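Exodeoxyribonuclease III (Archaeoglobus fulgidus, PDB 2VOA) is an AP endonuclease that acts on abasic sites in DNA and probably uses magnesium or manganese ions. Local coordinates at residues I99-T104 with F140-G145; K133-R138 with L221-L226; R189-N194 with E228-C233. The protein carries 1 engineered substitution. All blocks are in the same frame, centred on the assembly; numbering follows the deposited sequence. Where two conformers were deposited one is given.

Contact 1 (I99-T104 with F140-G145); sequences IDVINT and FAVWCG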
ATOM      1  N   ILE A  99      -0.268  34.155  15.325  1.00 28.11           N
ATOM      2  CA  ILE A  99      -0.015  34.291  13.863  1.00 28.05           C
ATOM      3  C   ILE A  99      -1.311  34.063  13.081  1.00 28.70           C
ATOM      4  O   ILE A  99      -1.991  33.059  13.295  1.00 28.81           O
ATOM      5  CB  ILE A  99       1.049  33.241  13.352  1.00 28.12           C
ATOM      6  CG1 ILE A  99       2.283  33.196  14.285  1.00 29.68           C
ATOM      7  CG2 ILE A  99       1.469  33.549  11.888  1.00 28.71           C
ATOM      8  CD1 ILE A  99       3.060  34.529  14.296  1.00 32.09           C
ATOM      9  N   ASP A 100      -1.649  34.981  12.173  1.00 28.17           N
ATOM     10  CA  ASP A 100      -2.808  34.792  11.284  1.00 28.94           C
ATOM     11  C   ASP A 100      -2.331  33.879  10.167  1.00 28.46           C
ATOM     12  O   ASP A 100      -1.468  34.281   9.372  1.00 30.13           O
ATOM     13  CB  ASP A 100      -3.248  36.142  10.722  1.00 28.83           C
ATOM     14  CG  ASP A 100      -4.457  36.055   9.778  1.00 32.81           C
ATOM     15  OD1 ASP A 100      -4.748  37.091   9.134  1.00 36.17           O
ATOM     16  OD2 ASP A 100      -5.093  34.987   9.636  1.00 33.86           O
ATOM     17  N   VAL A 101      -2.840  32.648  10.138  1.00 28.14           N
ATOM     18  CA  VAL A 101      -2.368  31.633   9.174  1.00 28.66           C
ATOM     19  C   VAL A 101      -3.423  31.336   8.135  1.00 28.74           C
ATOM     20  O   VAL A 101      -4.544  30.967   8.477  1.00 28.83           O
ATOM     21  CB  VAL A 101      -2.005  30.295   9.875  1.00 27.90           C
ATOM     22  CG1 VAL A 101      -1.514  29.259   8.839  1.00 30.70           C
ATOM     23  CG2 VAL A 101      -0.912  30.526  10.935  1.00 30.53           C
ATOM     24  N   ILE A 102      -3.052  31.488   6.869  1.00 29.10           N
ATOM     25  CA  ILE A 102      -3.980  31.185   5.753  1.00 28.97           C
ATOM     26  C   ILE A 102      -3.343  30.077   4.903  1.00 29.09           C
ATOM     27  O   ILE A 102      -2.294  30.285   4.326  1.00 29.67           O
ATOM     28  CB  ILE A 102      -4.267  32.419   4.852  1.00 28.85           C
ATOM     29  CG1 ILE A 102      -4.604  33.671   5.676  1.00 31.65           C
ATOM     30  CG2 ILE A 102      -5.378  32.082   3.844  1.00 28.56           C
ATOM     31  CD1 ILE A 102      -3.445  34.686   5.795  1.00 34.07           C
ATOM     32  N   ASN A 103      -3.999  28.916   4.826  1.00 28.06           N
ATOM     33  CA  ASN A 103      -3.459  27.744   4.132  1.00 28.39           C
ATOM     34  C   ASN A 103      -4.322  27.445   2.911  1.00 28.37           C
ATOM     35  O   ASN A 103      -5.495  27.129   3.048  1.00 28.21           O
ATOM     36  CB  ASN A 103      -3.466  26.543   5.076  1.00 28.25           C
ATOM     37  CG  ASN A 103      -3.054  25.234   4.396  1.00 29.27           C
ATOM     38  OD1 ASN A 103      -2.433  25.225   3.319  1.00 30.93           O
ATOM     39  ND2 ASN A 103      -3.340  24.102   5.095  1.00 29.25           N
ATOM     40  N   THR A 104      -3.741  27.580   1.719  1.00 29.25           N
ATOM     41  CA  THR A 104      -4.484  27.401   0.466  1.00 29.17           C
ATOM     42  C   THR A 104      -3.949  26.242  -0.376  1.00 29.79           C
ATOM     43  O   THR A 104      -2.710  26.025  -0.476  1.00 29.71           O
ATOM     44  CB  THR A 104      -4.440  28.676  -0.447  1.00 29.99           C
ATOM     45  OG1 THR A 104      -3.080  28.977  -0.749  1.00 29.41           O
ATOM     46  CG2 THR A 104      -5.067  29.886   0.233  1.00 30.79           C
ATOM     47  N   PHE A 140       1.688  40.145  12.108  1.00 28.88           N
ATOM     48  CA  PHE A 140       2.264  38.880  11.659  1.00 28.67           C
ATOM     49  C   PHE A 140       1.201  37.976  11.042  1.00 28.72           C
ATOM     50  O   PHE A 140       0.282  37.517  11.729  1.00 28.92           O
ATOM     51  CB  PHE A 140       2.889  38.106  12.820  1.00 27.80           C
ATOM     52  CG  PHE A 140       4.116  38.735  13.423  1.00 27.98           C
ATOM     53  CD1 PHE A 140       4.637  38.192  14.607  1.00 28.39           C
ATOM     54  CD2 PHE A 140       4.767  39.817  12.834  1.00 28.22           C
ATOM     55  CE1 PHE A 140       5.792  38.734  15.208  1.00 27.18           C
ATOM     56  CE2 PHE A 140       5.928  40.382  13.432  1.00 28.94           C
ATOM     57  CZ  PHE A 140       6.432  39.836  14.630  1.00 27.65           C
ATOM     58  N   ALA A 141       1.334  37.727   9.746  1.00 28.94           N
ATOM     59  CA  ALA A 141       0.496  36.774   9.042  1.00 28.37           C
ATOM     60  C   ALA A 141       1.339  35.977   8.060  1.00 29.20           C
ATOM     61  O   ALA A 141       2.339  36.487   7.531  1.00 28.25           O
ATOM     62  CB  ALA A 141      -0.653  37.471   8.307  1.00 29.11           C
ATOM     63  N   VAL A 142       0.940  34.728   7.860  1.00 29.17           N
ATOM     64  CA  VAL A 142       1.574  33.844   6.875  1.00 31.07           C
ATOM     65  C   VAL A 142       0.484  33.257   5.991  1.00 30.74           C
ATOM     66  O   VAL A 142      -0.510  32.718   6.496  1.00 30.93           O
ATOM     67  CB  VAL A 142       2.437  32.707   7.542  1.00 31.83           C
ATOM     68  CG1 VAL A 142       3.428  33.261   8.538  0.50 32.69           C
ATOM     69  CG2 VAL A 142       1.585  31.611   8.204  0.50 32.28           C
ATOM     70  N   TRP A 143       0.673  33.376   4.678  1.00 30.80           N
ATOM     71  CA  TRP A 143      -0.155  32.696   3.702  1.00 29.96           C
ATOM     72  C   TRP A 143       0.781  31.628   3.176  1.00 31.78           C
ATOM     73  O   TRP A 143       1.875  31.930   2.672  1.00 31.56           O
ATOM     74  CB  TRP A 143      -0.637  33.681   2.639  1.00 30.52           C
ATOM     75  CG  TRP A 143      -1.102  33.072   1.366  1.00 29.45           C
ATOM     76  CD1 TRP A 143      -1.821  31.905   1.192  1.00 31.67           C
ATOM     77  CD2 TRP A 143      -0.902  33.621   0.060  1.00 30.58           C
ATOM     78  NE1 TRP A 143      -2.060  31.702  -0.166  1.00 31.33           N
ATOM     79  CE2 TRP A 143      -1.479  32.723  -0.871  1.00 31.77           C
ATOM     80  CE3 TRP A 143      -0.247  34.766  -0.418  1.00 32.93           C
ATOM     81  CZ2 TRP A 143      -1.436  32.945  -2.266  1.00 31.34           C
ATOM     82  CZ3 TRP A 143      -0.185  34.981  -1.811  1.00 31.74           C
ATOM     83  CH2 TRP A 143      -0.789  34.065  -2.712  1.00 30.72           C
ATOM     84  N   CYS A 144       0.370  30.376   3.424  0.50 31.19           N
ATOM     85  CA  CYS A 144       1.090  29.135   3.055  0.50 31.38           C
ATOM     86  C   CYS A 144       0.306  28.337   2.035  0.50 31.03           C
ATOM     87  O   CYS A 144      -0.912  28.517   1.896  0.50 29.47           O
ATOM     88  CB  CYS A 144       1.242  28.220   4.269  0.50 31.58           C
ATOM     89  SG  CYS A 144       2.391  28.746   5.543  0.50 36.47           S
ATOM     90  N   GLY A 145       0.985  27.426   1.339  1.00 30.47           N
ATOM     91  CA  GLY A 145       0.256  26.386   0.656  1.00 31.63           C
ATOM     92  C   GLY A 145       0.891  25.885  -0.601  1.00 30.73           C
ATOM     93  O   GLY A 145       2.047  26.198  -0.909  1.00 30.78           O
TER

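Contact 2 (K133-R138 with L221-L226); sequences KTVDFR and LATPPL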
ATOM      1  N   LYS A 133      -8.765  42.314   1.731  1.00 29.75           N
ATOM      2  CA  LYS A 133      -9.840  42.710   2.637  1.00 31.13           C
ATOM      3  C   LYS A 133      -9.558  42.323   4.089  1.00 30.45           C
ATOM      4  O   LYS A 133      -9.945  43.048   5.019  1.00 30.68           O
ATOM      5  CB  LYS A 133     -11.162  42.093   2.148  1.00 31.96           C
ATOM      6  CG  LYS A 133     -12.291  42.055   3.149  1.00 35.87           C
ATOM      7  CD  LYS A 133     -13.554  41.533   2.493  1.00 40.08           C
ATOM      8  CE  LYS A 133     -14.339  40.659   3.451  1.00 44.33           C
ATOM      9  NZ  LYS A 133     -15.565  40.112   2.793  1.00 46.96           N
ATOM     10  N   THR A 134      -8.883  41.188   4.268  1.00 30.09           N
ATOM     11  CA  THR A 134      -8.821  40.528   5.577  1.00 30.50           C
ATOM     12  C   THR A 134      -7.440  40.461   6.248  1.00 30.87           C
ATOM     13  O   THR A 134      -7.365  40.159   7.448  1.00 31.94           O
ATOM     14  CB  THR A 134      -9.371  39.104   5.501  1.00 29.98           C
ATOM     15  OG1 THR A 134      -8.525  38.308   4.667  1.00 30.21           O
ATOM     16  CG2 THR A 134     -10.826  39.091   4.971  1.00 30.72           C
ATOM     17  N   VAL A 135      -6.371  40.715   5.495  1.00 30.56           N
ATOM     18  CA  VAL A 135      -5.011  40.648   6.068  1.00 30.24           C
ATOM     19  C   VAL A 135      -4.496  42.002   6.579  1.00 30.49           C
ATOM     20  O   VAL A 135      -4.555  43.018   5.872  1.00 30.90           O
ATOM     21  CB  VAL A 135      -3.991  40.043   5.081  1.00 30.15           C
ATOM     22  CG1 VAL A 135      -2.559  40.182   5.636  1.00 29.74           C
ATOM     23  CG2 VAL A 135      -4.304  38.579   4.824  1.00 30.48           C
ATOM     24  N   ASP A 136      -3.976  42.002   7.803  1.00 30.34           N
ATOM     25  CA  ASP A 136      -3.369  43.209   8.355  1.00 30.34           C
ATOM     26  C   ASP A 136      -1.880  43.096   8.068  1.00 30.63           C
ATOM     27  O   ASP A 136      -1.201  42.254   8.655  1.00 30.08           O
ATOM     28  CB  ASP A 136      -3.652  43.315   9.859  1.00 30.33           C
ATOM     29  CG  ASP A 136      -2.970  44.509  10.502  1.00 31.54           C
ATOM     30  OD1 ASP A 136      -2.271  45.268   9.798  1.00 29.46           O
ATOM     31  OD2 ASP A 136      -3.174  44.715  11.722  1.00 35.11           O
ATOM     32  N   PHE A 137      -1.381  43.939   7.161  1.00 30.07           N
ATOM     33  CA  PHE A 137       0.014  43.826   6.724  1.00 29.88           C
ATOM     34  C   PHE A 137       1.023  44.423   7.711  1.00 29.86           C
ATOM     35  O   PHE A 137       2.224  44.258   7.532  1.00 30.23           O
ATOM     36  CB  PHE A 137       0.195  44.369   5.299  1.00 30.21           C
ATOM     37  CG  PHE A 137      -0.353  43.445   4.253  1.00 29.72           C
ATOM     38  CD1 PHE A 137      -1.701  43.485   3.899  1.00 31.21           C
ATOM     39  CD2 PHE A 137       0.474  42.489   3.668  1.00 31.04           C
ATOM     40  CE1 PHE A 137      -2.204  42.600   2.948  1.00 32.04           C
ATOM     41  CE2 PHE A 137      -0.021  41.603   2.742  1.00 31.71           C
ATOM     42  CZ  PHE A 137      -1.357  41.653   2.372  1.00 30.44           C
ATOM     43  N   ARG A 138       0.519  45.095   8.741  1.00 29.78           N
ATOM     44  CA  ARG A 138       1.331  45.543   9.877  1.00 30.76           C
ATOM     45  C   ARG A 138       1.332  44.532  11.030  1.00 31.28           C
ATOM     46  O   ARG A 138       1.930  44.797  12.094  1.00 31.31           O
ATOM     47  CB  ARG A 138       0.841  46.904  10.398  1.00 31.32           C
ATOM     48  CG  ARG A 138       0.778  47.985   9.342  1.00 34.87           C
ATOM     49  CD  ARG A 138       1.033  49.355   9.961  1.00 41.26           C
ATOM     50  NE  ARG A 138       2.444  49.731   9.831  1.00 47.31           N
ATOM     51  CZ  ARG A 138       3.123  50.500  10.681  1.00 49.51           C
ATOM     52  NH1 ARG A 138       2.550  50.998  11.777  1.00 49.71           N
ATOM     53  NH2 ARG A 138       4.404  50.763  10.434  1.00 52.06           N
ATOM     54  N   LEU A 221       4.488  32.682   2.423  1.00 29.83           N
ATOM     55  CA  LEU A 221       4.498  34.122   2.182  1.00 30.22           C
ATOM     56  C   LEU A 221       4.218  34.822   3.492  1.00 30.75           C
ATOM     57  O   LEU A 221       3.224  34.521   4.142  1.00 31.88           O
ATOM     58  CB  LEU A 221       3.437  34.507   1.148  1.00 30.55           C
ATOM     59  CG  LEU A 221       3.513  33.997  -0.302  1.00 34.33           C
ATOM     60  CD1 LEU A 221       4.935  33.910  -0.811  1.00 33.84           C
ATOM     61  CD2 LEU A 221       2.875  32.681  -0.452  1.00 35.22           C
ATOM     62  N   ALA A 222       5.110  35.721   3.894  1.00 29.76           N
ATOM     63  CA  ALA A 222       4.957  36.372   5.197  1.00 28.90           C
ATOM     64  C   ALA A 222       4.747  37.879   5.024  1.00 28.26           C
ATOM     65  O   ALA A 222       5.287  38.502   4.089  1.00 28.42           O
ATOM     66  CB  ALA A 222       6.199  36.098   6.058  1.00 29.76           C
ATOM     67  N   THR A 223       3.966  38.480   5.925  1.00 28.10           N
ATOM     68  CA  THR A 223       3.777  39.925   5.882  1.00 27.80           C
ATOM     69  C   THR A 223       5.109  40.592   6.212  1.00 27.49           C
ATOM     70  O   THR A 223       5.984  39.939   6.789  1.00 28.35           O
ATOM     71  CB  THR A 223       2.733  40.382   6.926  1.00 28.39           C
ATOM     72  OG1 THR A 223       3.066  39.828   8.213  1.00 28.37           O
ATOM     73  CG2 THR A 223       1.330  39.968   6.479  1.00 28.43           C
ATOM     74  N   PRO A 224       5.299  41.867   5.804  1.00 28.40           N
ATOM     75  CA  PRO A 224       6.626  42.482   6.010  1.00 27.82           C
ATOM     76  C   PRO A 224       7.270  42.380   7.416  1.00 27.98           C
ATOM     77  O   PRO A 224       8.444  42.022   7.488  1.00 28.49           O
ATOM     78  CB  PRO A 224       6.449  43.937   5.544  1.00 28.26           C
ATOM     79  CG  PRO A 224       5.226  43.902   4.617  1.00 29.47           C
ATOM     80  CD  PRO A 224       4.354  42.759   5.103  1.00 28.69           C
ATOM     81  N   PRO A 225       6.515  42.643   8.517  1.00 27.77           N
ATOM     82  CA  PRO A 225       7.153  42.624   9.841  1.00 27.90           C
ATOM     83  C   PRO A 225       7.579  41.215  10.258  1.00 27.21           C
ATOM     84  O   PRO A 225       8.562  41.068  10.984  1.00 27.39           O
ATOM     85  CB  PRO A 225       6.068  43.150  10.796  1.00 27.28           C
ATOM     86  CG  PRO A 225       4.858  43.343  10.017  1.00 29.03           C
ATOM     87  CD  PRO A 225       5.069  42.943   8.602  1.00 28.30           C
ATOM     88  N   LEU A 226       6.847  40.203   9.806  1.00 27.45           N
ATOM     89  CA  LEU A 226       7.229  38.822  10.051  1.00 27.90           C
ATOM     90  C   LEU A 226       8.388  38.382   9.141  1.00 28.80           C
ATOM     91  O   LEU A 226       9.351  37.743   9.599  1.00 28.60           O
ATOM     92  CB  LEU A 226       6.018  37.904   9.907  1.00 28.79           C
ATOM     93  CG  LEU A 226       6.312  36.435  10.210  1.00 27.32           C
ATOM     94  CD1 LEU A 226       6.942  36.289  11.637  1.00 28.45           C
ATOM     95  CD2 LEU A 226       5.059  35.575  10.064  1.00 29.16           C
TER

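Contact 3 (R189-N194 with E228-C233); sequences RKIHPN and ERCVDC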
ATOM      1  N   ARG A 189      12.866  32.971  -1.132  1.00 28.45           N
ATOM      2  CA  ARG A 189      13.764  33.834  -1.931  1.00 29.21           C
ATOM      3  C   ARG A 189      14.454  34.969  -1.163  1.00 29.24           C
ATOM      4  O   ARG A 189      15.442  35.546  -1.644  1.00 29.55           O
ATOM      5  CB  ARG A 189      13.052  34.338  -3.200  1.00 29.19           C
ATOM      6  CG  ARG A 189      12.438  33.208  -4.031  1.00 29.42           C
ATOM      7  CD  ARG A 189      13.507  32.172  -4.388  1.00 28.66           C
ATOM      8  NE  ARG A 189      13.001  31.139  -5.277  1.00 29.16           N
ATOM      9  CZ  ARG A 189      13.677  30.055  -5.597  1.00 29.54           C
ATOM     10  NH1 ARG A 189      14.914  29.881  -5.114  1.00 28.04           N
ATOM     11  NH2 ARG A 189      13.136  29.173  -6.424  1.00 30.46           N
ATOM     12  N   LYS A 190      13.988  35.261   0.054  1.00 29.03           N
ATOM     13  CA  LYS A 190      14.809  36.079   0.960  1.00 28.82           C
ATOM     14  C   LYS A 190      16.116  35.358   1.320  1.00 28.19           C
ATOM     15  O   LYS A 190      17.205  35.962   1.328  1.00 28.66           O
ATOM     16  CB  LYS A 190      14.013  36.392   2.237  1.00 28.99           C
ATOM     17  CG  LYS A 190      14.740  37.331   3.211  1.00 29.34           C
ATOM     18  CD  LYS A 190      14.003  37.531   4.546  1.00 30.81           C
ATOM     19  CE  LYS A 190      14.732  38.617   5.342  1.00 34.36           C
ATOM     20  NZ  LYS A 190      14.691  38.335   6.796  1.00 39.27           N
ATOM     21  N   ILE A 191      15.998  34.058   1.598  1.00 27.53           N
ATOM     22  CA  ILE A 191      17.114  33.276   2.131  1.00 27.39           C
ATOM     23  C   ILE A 191      17.948  32.642   1.010  1.00 27.35           C
ATOM     24  O   ILE A 191      19.175  32.545   1.126  1.00 27.12           O
ATOM     25  CB  ILE A 191      16.598  32.167   3.111  1.00 27.82           C
ATOM     26  CG1 ILE A 191      15.795  32.787   4.259  1.00 27.68           C
ATOM     27  CG2 ILE A 191      17.769  31.343   3.693  1.00 28.70           C
ATOM     28  CD1 ILE A 191      16.548  33.881   5.086  1.00 27.89           C
ATOM     29  N   HIS A 192      17.246  32.192  -0.034  1.00 27.44           N
ATOM     30  CA  HIS A 192      17.839  31.436  -1.145  1.00 27.70           C
ATOM     31  C   HIS A 192      17.448  32.028  -2.491  1.00 27.27           C
ATOM     32  O   HIS A 192      16.815  31.359  -3.305  1.00 26.33           O
ATOM     33  CB  HIS A 192      17.413  29.975  -1.085  1.00 27.97           C
ATOM     34  CG  HIS A 192      17.994  29.230   0.070  1.00 30.03           C
ATOM     35  ND1 HIS A 192      19.323  28.865   0.137  1.00 32.60           N
ATOM     36  CD2 HIS A 192      17.426  28.805   1.223  1.00 30.05           C
ATOM     37  CE1 HIS A 192      19.543  28.225   1.275  1.00 32.96           C
ATOM     38  NE2 HIS A 192      18.405  28.168   1.946  1.00 30.44           N
ATOM     39  N   PRO A 193      17.848  33.281  -2.734  1.00 27.07           N
ATOM     40  CA  PRO A 193      17.508  33.887  -4.019  1.00 27.39           C
ATOM     41  C   PRO A 193      18.202  33.157  -5.174  1.00 27.08           C
ATOM     42  O   PRO A 193      19.343  32.673  -5.025  1.00 26.21           O
ATOM     43  CB  PRO A 193      18.078  35.310  -3.900  1.00 26.86           C
ATOM     44  CG  PRO A 193      19.209  35.176  -2.889  1.00 27.56           C
ATOM     45  CD  PRO A 193      18.656  34.186  -1.893  1.00 27.27           C
ATOM     46  N   ASN A 194      17.510  33.064  -6.312  1.00 27.38           N
ATOM     47  CA  ASN A 194      18.134  32.559  -7.554  1.00 27.38           C
ATOM     48  C   ASN A 194      18.846  31.214  -7.429  1.00 27.51           C
ATOM     49  O   ASN A 194      19.946  31.028  -7.965  1.00 27.87           O
ATOM     50  CB  ASN A 194      19.079  33.619  -8.128  1.00 27.83           C
ATOM     51  CG  ASN A 194      18.348  34.885  -8.485  1.00 26.78           C
ATOM     52  OD1 ASN A 194      17.210  34.826  -8.934  1.00 27.18           O
ATOM     53  ND2 ASN A 194      18.961  36.017  -8.250  1.00 26.67           N
ATOM     54  N   GLU A 228      10.716  40.236   7.937  1.00 29.09           N
ATOM     55  CA  GLU A 228      11.930  40.887   8.446  1.00 30.29           C
ATOM     56  C   GLU A 228      12.695  40.010   9.435  1.00 29.08           C
ATOM     57  O   GLU A 228      13.925  40.123   9.536  1.00 29.99           O
ATOM     58  CB  GLU A 228      11.601  42.237   9.093  1.00 30.97           C
ATOM     59  CG  GLU A 228      11.196  43.321   8.091  1.00 36.43           C
ATOM     60  CD  GLU A 228      12.375  43.929   7.310  1.00 43.94           C
ATOM     61  OE1 GLU A 228      13.553  43.733   7.713  1.00 46.19           O
ATOM     62  OE2 GLU A 228      12.106  44.628   6.295  1.00 46.36           O
ATOM     63  N   ARG A 229      11.950  39.165  10.156  1.00 28.96           N
ATOM     64  CA  ARG A 229      12.469  38.252  11.190  1.00 28.74           C
ATOM     65  C   ARG A 229      12.782  36.844  10.648  1.00 28.52           C
ATOM     66  O   ARG A 229      13.224  35.970  11.400  1.00 27.34           O
ATOM     67  CB  ARG A 229      11.470  38.187  12.363  1.00 28.30           C
ATOM     68  CG  ARG A 229      11.455  39.477  13.187  1.00 29.53           C
ATOM     69  CD  ARG A 229      10.416  39.417  14.298  1.00 28.85           C
ATOM     70  NE  ARG A 229      10.372  40.679  15.049  1.00 29.08           N
ATOM     71  CZ  ARG A 229      10.950  40.901  16.226  1.00 29.20           C
ATOM     72  NH1 ARG A 229      11.635  39.945  16.854  1.00 26.81           N
ATOM     73  NH2 ARG A 229      10.834  42.098  16.784  1.00 27.59           N
ATOM     74  N   CYS A 230      12.612  36.630   9.337  1.00 28.67           N
ATOM     75  CA  CYS A 230      12.885  35.301   8.773  1.00 28.40           C
ATOM     76  C   CYS A 230      14.387  35.083   8.701  1.00 29.24           C
ATOM     77  O   CYS A 230      15.084  35.875   8.044  1.00 29.34           O
ATOM     78  CB  CYS A 230      12.277  35.111   7.377  1.00 29.20           C
ATOM     79  SG  CYS A 230      12.553  33.436   6.775  1.00 31.36           S
ATOM     80  N   VAL A 231      14.874  34.038   9.372  1.00 28.48           N
ATOM     81  CA  VAL A 231      16.312  33.753   9.422  1.00 29.31           C
ATOM     82  C   VAL A 231      16.727  32.497   8.636  1.00 29.64           C
ATOM     83  O   VAL A 231      17.918  32.294   8.371  1.00 29.70           O
ATOM     84  CB  VAL A 231      16.835  33.682  10.875  1.00 29.11           C
ATOM     85  CG1 VAL A 231      16.782  35.063  11.538  1.00 29.63           C
ATOM     86  CG2 VAL A 231      16.062  32.625  11.665  1.00 30.76           C
ATOM     87  N   ASP A 232      15.755  31.678   8.259  1.00 29.66           N
ATOM     88  CA  ASP A 232      16.033  30.489   7.442  1.00 29.00           C
ATOM     89  C   ASP A 232      14.770  30.026   6.715  1.00 29.39           C
ATOM     90  O   ASP A 232      13.654  30.324   7.138  1.00 29.64           O
ATOM     91  CB  ASP A 232      16.585  29.361   8.306  1.00 29.45           C
ATOM     92  CG  ASP A 232      17.400  28.344   7.490  1.00 31.29           C
ATOM     93  OD1 ASP A 232      17.649  28.571   6.270  1.00 30.70           O
ATOM     94  OD2 ASP A 232      17.819  27.336   8.086  1.00 32.85           O
ATOM     95  N   CYS A 233      14.964  29.342   5.584  1.00 28.95           N
ATOM     96  CA  CYS A 233      13.878  28.749   4.837  1.00 29.49           C
ATOM     97  C   CYS A 233      14.532  27.727   3.925  1.00 30.04           C
ATOM     98  O   CYS A 233      15.584  27.998   3.332  1.00 30.25           O
ATOM     99  CB  CYS A 233      13.124  29.794   4.025  1.00 29.69           C
ATOM    100  SG  CYS A 233      11.666  29.154   3.147  1.00 31.25           S
TER
HETATM  101  O   HOH W   1      18.784  27.053   4.338  1.00 26.22           O

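Contact 1 (I99-T104 with F140-G145)
The parallel strand pair of a beta-alpha-beta unit, strand 99-105, helix 115-134 and strand 141-144, joins Ile99-Thr104 to Phe140-Gly145. Five backbone bonds run from Asp100 N to Phe140 O at one end to Thr104 N to Cys144 O at the other; Ile102 lies at the middle, its N 2.8 Å from Val142 O and its O 2.8 Å from Cys144 N. On one face, in one of two conformers of Val142, CG2 lies alongside both methyls of Val101 and CG1 meets Ile99 CG2. On the other, the Trp143 indole reaches over to Thr104: NE1 donates in the ring plane to OG1 (3.0 Å, 154°), while Thr104 CG2 comes within 3.5 Å of NE1. Thr104 OG1 stands between its own backbone N and carbonyl carbon (chi1 59°), where it meets NE1 and makes a weak bond to Cys144 O. A leucine in place of Trp143 would probably leave Thr104 OG1 without its indole donor and open a gap beside Thr104 CG2. Strands 91-96 and 218-222 flank the pair in the sheet; Val101, Val142 and Cys144 pack on strands 30-34 and 2-8 of the second sheet, and Phe184 meets Trp143 edge-to-face.

Contact 2 (K133-R138 with L221-L226)
Thr223 CG2 is the methyl on which Val135 and Phe137 converge: it lies 4.0 Å from Val135 CG1 and 3.9 Å from Phe137 CD2, each side chain crossing it at a slant. Thr223 holds CG2 anti to its carbonyl carbon (chi1 51° for OG1), which turns the methyl to this apolar pair and OG1 elsewhere, to Ser139 O and Ala141 N. The Phe137 ring is met on one face and at one edge. Val135 CG1, of its own segment, sits 3.6 Å above the face, offset toward the rim, while Pro224 CD approaches the ring edge near its plane, 4.1 Å from Phe137 CD2. Phe137 CG lies beside its backbone N (chi1 -74°), and the ring plane stands roughly perpendicular to the plane of CA, CB and CG, with CD2 turned to Thr223 and Pro224. The two prolines then close round the Phe137 carbonyl: its O lies 3.6 Å from Pro224 CD and 3.3 Å from Pro225 CD, contacts with ring carbons that are not hydrogen bonds. Pro225 CG also reaches the Arg138 carbonyl carbon. That backbone is shaped by an Asx turn, in which Asp136 OD1 accepts from Arg138 N (3.0 Å), the donor standing 45° out of the carboxylate plane. Beyond the segments, Phe184 meets the Phe137 ring edge-to-face and Leu182 touches it. In this DNase I-like fold the contact belongs to the connection after helix 115-134 on its way into strand 141-144; it packs there against the junction of strand 218-222 with helix 224-227, where Thr223 takes the N-cap position, although its side chain makes no capping bond.

Contact 3 (R189-N194 with E228-C233)
Lys190 NZ is gripped by a row of backbone carbonyls: it donates to Cys230 O at 2.8 Å, in the carbonyl plane and on a lone pair, and makes a weak bond to Glu228 O at 3.4 Å. Ala227 O is a further acceptor. The lysine chain runs extended from the helix end (chi1 -176°) and carries CD beside Cys230 CB; the bend at its last torsion then turns NZ to the carbonyls. Glu228 OE1 stays 5.6 Å from NZ, too far for a salt bridge. Next along the helix, Ile191 lays its CG1-CD1 branch over the strand backbone: CD1 meets the Val231 carbonyl carbon at 3.8 Å, and CG1 touches Cys233 CB and, more loosely, Cys230 SG. Its other branch, CG2, comes 3.8 Å from Asp232 OD1, the two side chains crossing at about a right angle. The strand bends here in a classic beta bulge, Val231 and Asp232 both facing Val254. His192 brings its ring edge to Cys233 O, with CD2 2.9 Å away in the ring plane; NE2 is also near, but at a poor angle for a bond. Instead NE2 binds a water at 2.7 Å, and that water donates to Asp232 OD1. On the far side of the imidazole, ND1 is held by Glu195 OE1, so both nitrogens have partners, which is likely to hold the ring's rotation. The chemistry is mixed: an aliphatic patch at Ile191 lies between a lysine bound to carbonyls and a histidine linked through water, and the lysine charge is met by carbonyl oxygens, with Glu228 near enough to add perhaps a weaker long-range pull.

Overall arrangement
Contacts 1 and 2 are built on the same sheet and lie with centres about 9 Å apart: strand 141-144 pairs with strand 218-222, Trp143 O lying 2.7 Å from Leu221 N, a probable hydrogen bond, while Phe140 packs on Pro225. Contact 3 sits about 17 Å from contact 1 and 16 Å from contact 2, centre to centre; it brings in strand 230-235, at the edge of the second sheet, and meets contact 1 where Phe140 packs on Arg229. Contact 1 leads nearest to the predicted metal site, Gly145 lying about 5 Å from the side chain of Asp146. Nearest atoms lie about 12, 17 and 19 Å from the bound nucleic acid for contacts 1, 2 and 3.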